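Long-range contact in arylsulfatase (Pseudoalteromonas sp. MB47, PDB 7AJ0), which probably removes sulfate groups from the algal polysaccharide fucoidan in an exo-acting manner, as a calcium-containing, hexameric member of the sulfatase family: residues L432-F441 against F485-M496. Residues are numbered along the deposited sequence; the frame is centred on the assembly and turned at random.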
ATOM      1  N   LEU A 432     -12.485  19.724 -12.737  1.00 22.80           N
ATOM      2  CA  LEU A 432     -12.419  21.059 -13.313  1.00 22.67           C
ATOM      3  C   LEU A 432     -11.364  21.850 -12.555  1.00 22.50           C
ATOM      4  O   LEU A 432     -10.976  21.495 -11.439  1.00 22.56           O
ATOM      5  CB  LEU A 432     -13.773  21.775 -13.257  1.00 22.99           C
ATOM      6  CG  LEU A 432     -14.375  22.071 -11.884  1.00 23.28           C
ATOM      7  CD1 LEU A 432     -13.831  23.356 -11.279  1.00 23.22           C
ATOM      8  CD2 LEU A 432     -15.897  22.129 -11.986  1.00 23.69           C
ATOM      9  N   ARG A 433     -10.891  22.925 -13.182  1.00 22.34           N
ATOM     10  CA  ARG A 433     -10.016  23.880 -12.523  1.00 22.27           C
ATOM     11  C   ARG A 433     -10.655  25.260 -12.570  1.00 22.44           C
ATOM     12  O   ARG A 433     -11.143  25.692 -13.619  1.00 22.45           O
ATOM     13  CB  ARG A 433      -8.626  23.951 -13.155  1.00 23.29           C
ATOM     14  CG  ARG A 433      -7.766  25.016 -12.481  1.00 26.24           C
ATOM     15  CD  ARG A 433      -6.337  25.051 -12.973  1.00 21.74           C
ATOM     16  NE  ARG A 433      -5.655  26.236 -12.457  1.00 24.85           N
ATOM     17  CZ  ARG A 433      -4.376  26.522 -12.667  1.00 21.73           C
ATOM     18  NH1 ARG A 433      -3.622  25.704 -13.384  1.00 21.52           N
ATOM     19  NH2 ARG A 433      -3.852  27.628 -12.158  1.00 32.13           N
ATOM     20  N   TRP A 434     -10.620  25.953 -11.437  1.00 22.62           N
ATOM     21  CA  TRP A 434     -11.182  27.294 -11.305  1.00 22.86           C
ATOM     22  C   TRP A 434     -10.229  28.095 -10.435  1.00 22.90           C
ATOM     23  O   TRP A 434      -9.909  27.679  -9.316  1.00 22.99           O
ATOM     24  CB  TRP A 434     -12.584  27.236 -10.704  1.00 23.22           C
ATOM     25  CG  TRP A 434     -13.109  28.556 -10.268  1.00 23.55           C
ATOM     26  CD1 TRP A 434     -13.141  29.706 -10.997  1.00 23.60           C
ATOM     27  CD2 TRP A 434     -13.694  28.865  -9.000  1.00 23.92           C
ATOM     28  NE1 TRP A 434     -13.701  30.717 -10.257  1.00 23.99           N
ATOM     29  CE2 TRP A 434     -14.051  30.227  -9.028  1.00 24.19           C
ATOM     30  CE3 TRP A 434     -13.948  28.124  -7.843  1.00 24.11           C
ATOM     31  CZ2 TRP A 434     -14.649  30.862  -7.944  1.00 24.64           C
ATOM     32  CZ3 TRP A 434     -14.541  28.757  -6.768  1.00 24.54           C
ATOM     33  CH2 TRP A 434     -14.886  30.113  -6.827  1.00 24.80           C
ATOM     34  N   LEU A 435      -9.772  29.234 -10.948  1.00 22.90           N
ATOM     35  CA  LEU A 435      -8.724  30.024 -10.296  1.00 22.96           C
ATOM     36  C   LEU A 435      -7.503  29.109 -10.230  1.00 22.68           C
ATOM     37  O   LEU A 435      -7.087  28.575 -11.271  1.00 22.40           O
ATOM     38  CB  LEU A 435      -9.224  30.557  -8.963  1.00 23.35           C
ATOM     39  CG  LEU A 435     -10.487  31.420  -9.014  1.00 32.87           C
ATOM     40  CD1 LEU A 435     -11.081  31.610  -7.620  1.00 24.40           C
ATOM     41  CD2 LEU A 435     -10.189  32.767  -9.659  1.00 23.79           C
ATOM     42  N   ASP A 436      -6.916  28.882  -9.059  1.00 22.80           N
ATOM     43  CA  ASP A 436      -5.789  27.974  -8.904  1.00 22.61           C
ATOM     44  C   ASP A 436      -6.180  26.732  -8.109  1.00 22.67           C
ATOM     45  O   ASP A 436      -5.341  26.118  -7.448  1.00 22.69           O
ATOM     46  CB  ASP A 436      -4.621  28.706  -8.244  1.00 22.77           C
ATOM     47  CG  ASP A 436      -4.184  29.934  -9.032  1.00 30.29           C
ATOM     48  OD1 ASP A 436      -4.178  29.874 -10.282  1.00 31.96           O
ATOM     49  OD2 ASP A 436      -3.852  30.961  -8.405  1.00 39.53           O
ATOM     50  N   TYR A 437      -7.454  26.348  -8.181  1.00 22.74           N
ATOM     51  CA  TYR A 437      -7.989  25.221  -7.428  1.00 22.87           C
ATOM     52  C   TYR A 437      -8.412  24.116  -8.384  1.00 22.67           C
ATOM     53  O   TYR A 437      -9.150  24.361  -9.343  1.00 22.61           O
ATOM     54  CB  TYR A 437      -9.174  25.661  -6.564  1.00 23.25           C
ATOM     55  CG  TYR A 437      -8.818  26.768  -5.598  1.00 24.10           C
ATOM     56  CD1 TYR A 437      -8.325  26.477  -4.332  1.00 23.77           C
ATOM     57  CD2 TYR A 437      -8.956  28.102  -5.956  1.00 23.61           C
ATOM     58  CE1 TYR A 437      -7.989  27.484  -3.451  1.00 24.09           C
ATOM     59  CE2 TYR A 437      -8.624  29.114  -5.080  1.00 23.92           C
ATOM     60  CZ  TYR A 437      -8.143  28.799  -3.829  1.00 24.16           C
ATOM     61  OH  TYR A 437      -7.807  29.807  -2.954  1.00 35.25           O
ATOM     62  N   LYS A 438      -7.935  22.904  -8.118  1.00 22.62           N
ATOM     63  CA  LYS A 438      -8.235  21.717  -8.910  1.00 22.50           C
ATOM     64  C   LYS A 438      -9.192  20.843  -8.111  1.00 22.80           C
ATOM     65  O   LYS A 438      -8.840  20.366  -7.028  1.00 22.99           O
ATOM     66  CB  LYS A 438      -6.945  20.967  -9.242  1.00 22.28           C
ATOM     67  CG  LYS A 438      -7.129  19.632  -9.939  1.00 24.39           C
ATOM     68  CD  LYS A 438      -7.521  19.802 -11.392  1.00 22.05           C
ATOM     69  CE  LYS A 438      -7.483  18.469 -12.120  1.00 22.02           C
ATOM     70  NZ  LYS A 438      -6.119  17.864 -12.149  1.00 23.39           N
ATOM     71  N   ILE A 439     -10.397  20.639  -8.638  1.00 22.91           N
ATOM     72  CA  ILE A 439     -11.442  19.878  -7.959  1.00 23.26           C
ATOM     73  C   ILE A 439     -11.690  18.600  -8.747  1.00 23.25           C
ATOM     74  O   ILE A 439     -12.011  18.652  -9.942  1.00 23.12           O
ATOM     75  CB  ILE A 439     -12.736  20.694  -7.819  1.00 23.53           C
ATOM     76  CG1 ILE A 439     -12.461  22.033  -7.135  1.00 23.58           C
ATOM     77  CG2 ILE A 439     -13.777  19.915  -7.028  1.00 23.96           C
ATOM     78  CD1 ILE A 439     -12.243  23.173  -8.101  1.00 24.63           C
ATOM     79  N   HIS A 440     -11.549  17.457  -8.083  1.00 23.43           N
ATOM     80  CA  HIS A 440     -11.750  16.156  -8.705  1.00 23.50           C
ATOM     81  C   HIS A 440     -13.063  15.549  -8.227  1.00 23.96           C
ATOM     82  O   HIS A 440     -13.302  15.444  -7.018  1.00 24.26           O
ATOM     83  CB  HIS A 440     -10.606  15.192  -8.379  1.00 23.45           C
ATOM     84  CG  HIS A 440      -9.270  15.634  -8.882  1.00 23.06           C
ATOM     85  ND1 HIS A 440      -8.662  15.067  -9.980  1.00 22.86           N
ATOM     86  CD2 HIS A 440      -8.415  16.579  -8.424  1.00 22.90           C
ATOM     87  CE1 HIS A 440      -7.493  15.647 -10.181  1.00 22.57           C
ATOM     88  NE2 HIS A 440      -7.319  16.569  -9.252  1.00 22.60           N
ATOM     89  N   PHE A 441     -13.903  15.143  -9.174  1.00 24.07           N
ATOM     90  CA  PHE A 441     -15.103  14.377  -8.868  1.00 24.56           C
ATOM     91  C   PHE A 441     -14.930  12.895  -9.157  1.00 24.73           C
ATOM     92  O   PHE A 441     -15.673  12.080  -8.602  1.00 25.20           O
ATOM     93  CB  PHE A 441     -16.287  14.937  -9.660  1.00 24.70           C
ATOM     94  CG  PHE A 441     -16.506  16.409  -9.442  1.00 24.59           C
ATOM     95  CD1 PHE A 441     -17.268  16.860  -8.379  1.00 24.94           C
ATOM     96  CD2 PHE A 441     -15.931  17.341 -10.290  1.00 25.74           C
ATOM     97  CE1 PHE A 441     -17.461  18.215  -8.173  1.00 26.53           C
ATOM     98  CE2 PHE A 441     -16.121  18.695 -10.087  1.00 24.15           C
ATOM     99  CZ  PHE A 441     -16.886  19.132  -9.028  1.00 24.50           C
ATOM    100  N   PHE A 485     -11.660  25.468   1.650  1.00 26.08           N
ATOM    101  CA  PHE A 485     -12.359  25.836   0.425  1.00 25.79           C
ATOM    102  C   PHE A 485     -13.870  25.780   0.607  1.00 26.14           C
ATOM    103  O   PHE A 485     -14.605  25.547  -0.359  1.00 27.81           O
ATOM    104  CB  PHE A 485     -11.919  24.916  -0.724  1.00 25.26           C
ATOM    105  CG  PHE A 485     -12.153  25.483  -2.097  1.00 24.91           C
ATOM    106  CD1 PHE A 485     -11.655  26.727  -2.444  1.00 24.82           C
ATOM    107  CD2 PHE A 485     -12.844  24.754  -3.050  1.00 24.72           C
ATOM    108  CE1 PHE A 485     -11.864  27.242  -3.708  1.00 24.55           C
ATOM    109  CE2 PHE A 485     -13.053  25.264  -4.318  1.00 24.45           C
ATOM    110  CZ  PHE A 485     -12.561  26.508  -4.647  1.00 24.36           C
ATOM    111  N   GLU A 486     -14.355  25.995   1.833  1.00 26.70           N
ATOM    112  CA  GLU A 486     -15.797  26.014   2.052  1.00 27.11           C
ATOM    113  C   GLU A 486     -16.447  27.182   1.323  1.00 27.12           C
ATOM    114  O   GLU A 486     -17.568  27.061   0.814  1.00 27.23           O
ATOM    115  CB  GLU A 486     -16.111  26.087   3.546  1.00 27.76           C
ATOM    116  CG  GLU A 486     -15.895  24.786   4.297  1.00 27.92           C
ATOM    117  CD  GLU A 486     -16.513  24.804   5.686  1.00 49.47           C
ATOM    118  OE1 GLU A 486     -17.112  25.834   6.067  1.00 41.79           O
ATOM    119  OE2 GLU A 486     -16.404  23.783   6.399  1.00 51.39           O
ATOM    120  N   TRP A 487     -15.761  28.328   1.266  1.00 27.05           N
ATOM    121  CA  TRP A 487     -16.309  29.478   0.559  1.00 27.09           C
ATOM    122  C   TRP A 487     -16.428  29.217  -0.939  1.00 26.60           C
ATOM    123  O   TRP A 487     -17.297  29.798  -1.599  1.00 26.71           O
ATOM    124  CB  TRP A 487     -15.438  30.712   0.806  1.00 27.16           C
ATOM    125  CG  TRP A 487     -13.998  30.509   0.448  1.00 26.69           C
ATOM    126  CD1 TRP A 487     -12.982  30.178   1.295  1.00 26.74           C
ATOM    127  CD2 TRP A 487     -13.416  30.615  -0.856  1.00 26.15           C
ATOM    128  NE1 TRP A 487     -11.802  30.073   0.601  1.00 26.27           N
ATOM    129  CE2 TRP A 487     -12.041  30.335  -0.722  1.00 25.90           C
ATOM    130  CE3 TRP A 487     -13.923  30.918  -2.123  1.00 25.91           C
ATOM    131  CZ2 TRP A 487     -11.168  30.351  -1.805  1.00 25.41           C
ATOM    132  CZ3 TRP A 487     -13.054  30.932  -3.197  1.00 25.43           C
ATOM    133  CH2 TRP A 487     -11.690  30.651  -3.031  1.00 25.17           C
ATOM    134  N   GLY A 488     -15.580  28.349  -1.487  1.00 26.10           N
ATOM    135  CA  GLY A 488     -15.538  28.144  -2.920  1.00 25.65           C
ATOM    136  C   GLY A 488     -16.165  26.852  -3.402  1.00 25.55           C
ATOM    137  O   GLY A 488     -16.544  26.746  -4.572  1.00 25.34           O
ATOM    138  N   MET A 489     -16.285  25.865  -2.517  1.00 25.75           N
ATOM    139  CA  MET A 489     -16.795  24.567  -2.943  1.00 25.70           C
ATOM    140  C   MET A 489     -18.189  24.642  -3.554  1.00 25.95           C
ATOM    141  O   MET A 489     -18.416  23.981  -4.584  1.00 25.74           O
ATOM    142  CB  MET A 489     -16.783  23.590  -1.762  1.00 25.99           C
ATOM    143  CG  MET A 489     -16.958  22.134  -2.165  1.00 39.38           C
ATOM    144  SD  MET A 489     -15.610  21.516  -3.200  1.00 28.43           S
ATOM    145  CE  MET A 489     -14.917  20.252  -2.130  1.00 36.46           C
ATOM    146  N   PRO A 490     -19.152  25.382  -2.998  1.00 30.27           N
ATOM    147  CA  PRO A 490     -20.458  25.473  -3.672  1.00 26.70           C
ATOM    148  C   PRO A 490     -20.373  26.078  -5.063  1.00 26.38           C
ATOM    149  O   PRO A 490     -21.170  25.709  -5.935  1.00 32.56           O
ATOM    150  CB  PRO A 490     -21.300  26.338  -2.719  1.00 27.30           C
ATOM    151  CG  PRO A 490     -20.332  26.957  -1.764  1.00 35.27           C
ATOM    152  CD  PRO A 490     -19.170  26.014  -1.666  1.00 26.84           C
ATOM    153  N   GLN A 491     -19.428  26.991  -5.305  1.00 26.07           N
ATOM    154  CA  GLN A 491     -19.283  27.551  -6.645  1.00 25.79           C
ATOM    155  C   GLN A 491     -18.695  26.524  -7.606  1.00 25.33           C
ATOM    156  O   GLN A 491     -19.095  26.460  -8.773  1.00 25.25           O
ATOM    157  CB  GLN A 491     -18.416  28.807  -6.605  1.00 25.65           C
ATOM    158  CG  GLN A 491     -18.293  29.509  -7.951  1.00 25.44           C
ATOM    159  CD  GLN A 491     -19.636  29.945  -8.508  1.00 25.84           C
ATOM    160  OE1 GLN A 491     -20.491  30.441  -7.774  1.00 36.38           O
ATOM    161  NE2 GLN A 491     -19.834  29.749  -9.807  1.00 25.68           N
ATOM    162  N   ALA A 492     -17.741  25.717  -7.135  1.00 25.06           N
ATOM    163  CA  ALA A 492     -17.184  24.666  -7.979  1.00 24.68           C
ATOM    164  C   ALA A 492     -18.264  23.681  -8.408  1.00 24.92           C
ATOM    165  O   ALA A 492     -18.237  23.166  -9.533  1.00 24.73           O
ATOM    166  CB  ALA A 492     -16.061  23.937  -7.243  1.00 32.61           C
ATOM    167  N   THR A 493     -19.225  23.406  -7.525  1.00 25.39           N
ATOM    168  CA  THR A 493     -20.328  22.526  -7.890  1.00 30.24           C
ATOM    169  C   THR A 493     -21.283  23.218  -8.854  1.00 25.91           C
ATOM    170  O   THR A 493     -21.817  22.582  -9.769  1.00 26.00           O
ATOM    171  CB  THR A 493     -21.064  22.059  -6.635  1.00 26.21           C
ATOM    172  OG1 THR A 493     -20.190  21.231  -5.856  1.00 26.07           O
ATOM    173  CG2 THR A 493     -22.310  21.269  -6.997  1.00 26.66           C
ATOM    174  N   LYS A 494     -21.509  24.520  -8.666  1.00 26.05           N
ATOM    175  CA  LYS A 494     -22.309  25.268  -9.631  1.00 26.25           C
ATOM    176  C   LYS A 494     -21.700  25.181 -11.025  1.00 25.83           C
ATOM    177  O   LYS A 494     -22.419  25.008 -12.016  1.00 26.02           O
ATOM    178  CB  LYS A 494     -22.436  26.728  -9.202  1.00 26.44           C
ATOM    179  CG  LYS A 494     -23.525  26.998  -8.179  1.00 27.06           C
ATOM    180  CD  LYS A 494     -23.677  28.495  -7.941  1.00 35.18           C
ATOM    181  CE  LYS A 494     -24.666  28.794  -6.823  1.00 33.44           C
ATOM    182  NZ  LYS A 494     -24.062  28.589  -5.478  1.00 36.87           N
ATOM    183  N   PHE A 495     -20.372  25.291 -11.119  1.00 25.32           N
ATOM    184  CA  PHE A 495     -19.717  25.206 -12.420  1.00 25.18           C
ATOM    185  C   PHE A 495     -19.894  23.819 -13.034  1.00 24.92           C
ATOM    186  O   PHE A 495     -20.141  23.693 -14.238  1.00 24.93           O
ATOM    187  CB  PHE A 495     -18.231  25.545 -12.291  1.00 24.45           C
ATOM    188  CG  PHE A 495     -17.938  27.022 -12.207  1.00 24.46           C
ATOM    189  CD1 PHE A 495     -18.612  27.934 -13.004  1.00 24.69           C
ATOM    190  CD2 PHE A 495     -16.972  27.495 -11.333  1.00 24.30           C
ATOM    191  CE1 PHE A 495     -18.333  29.285 -12.924  1.00 24.76           C
ATOM    192  CE2 PHE A 495     -16.689  28.844 -11.250  1.00 24.37           C
ATOM    193  CZ  PHE A 495     -17.370  29.740 -12.047  1.00 24.60           C
ATOM    194  N   MET A 496     -19.766  22.764 -12.223  1.00 24.94           N
ATOM    195  CA  MET A 496     -19.989  21.418 -12.740  1.00 25.00           C
ATOM    196  C   MET A 496     -21.410  21.269 -13.268  1.00 25.52           C
ATOM    197  O   MET A 496     -21.622  20.824 -14.403  1.00 25.56           O
ATOM    198  CB  MET A 496     -19.724  20.373 -11.655  1.00 25.05           C
ATOM    199  CG  MET A 496     -20.364  19.020 -11.957  1.00 25.35           C
ATOM    200  SD  MET A 496     -20.005  17.747 -10.735  1.00 39.12           S
ATOM    201  CE  MET A 496     -20.847  18.396  -9.293  1.00 37.62           C
TER
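Tyr437 meets two aromatic side chains in two different geometries, and no hydrogen bond crosses this contact. Phe485 forms an offset stack with it: the planes are 25° apart and Phe485 CE1 lies over the centre of the tyrosine ring, 3.6 Å from Tyr437 CG. Trp487 instead turns an edge toward the tyrosine in an offset edge-to-face pair, with its CZ2 3.6 Å from Tyr437 OH. That hydroxyl is hydrogen-bonded to Asp197 of the second subunit, so the aromatic cluster reaches the hexamer interface. Replacing the tyrosine by an alanine is likely to leave Phe485 without its stacking partner and Asp197 of the second subunit without this hydrogen bond. Beside the cluster, a chi1 of 168° swings the indole of Trp434 away from its own backbone N, to meet Gln491 and Phe495 on the helix and Phe485 on the loop before it. Phe495 directs its edge at one face of the indole, CE2 being 3.7 Å from Trp434 CD1, and Gln491 CG makes a CH-pi contact over the same face. In fold terms, helix 489-505 packs on the four-stranded antiparallel sheet, here against a beta hairpin whose type II' turn runs from Trp434 to Tyr437. Where the second hairpin strand ends, Met496 SD sits 3.6 Å from the Phe441 ring centroid and 11° off its normal, a Met-aromatic contact. Between these aromatic groups, Ala492 CB touches Ile439 CD1 at 4.0 Å, and Leu432 CD2 approaches Ala492 O to 3.5 Å.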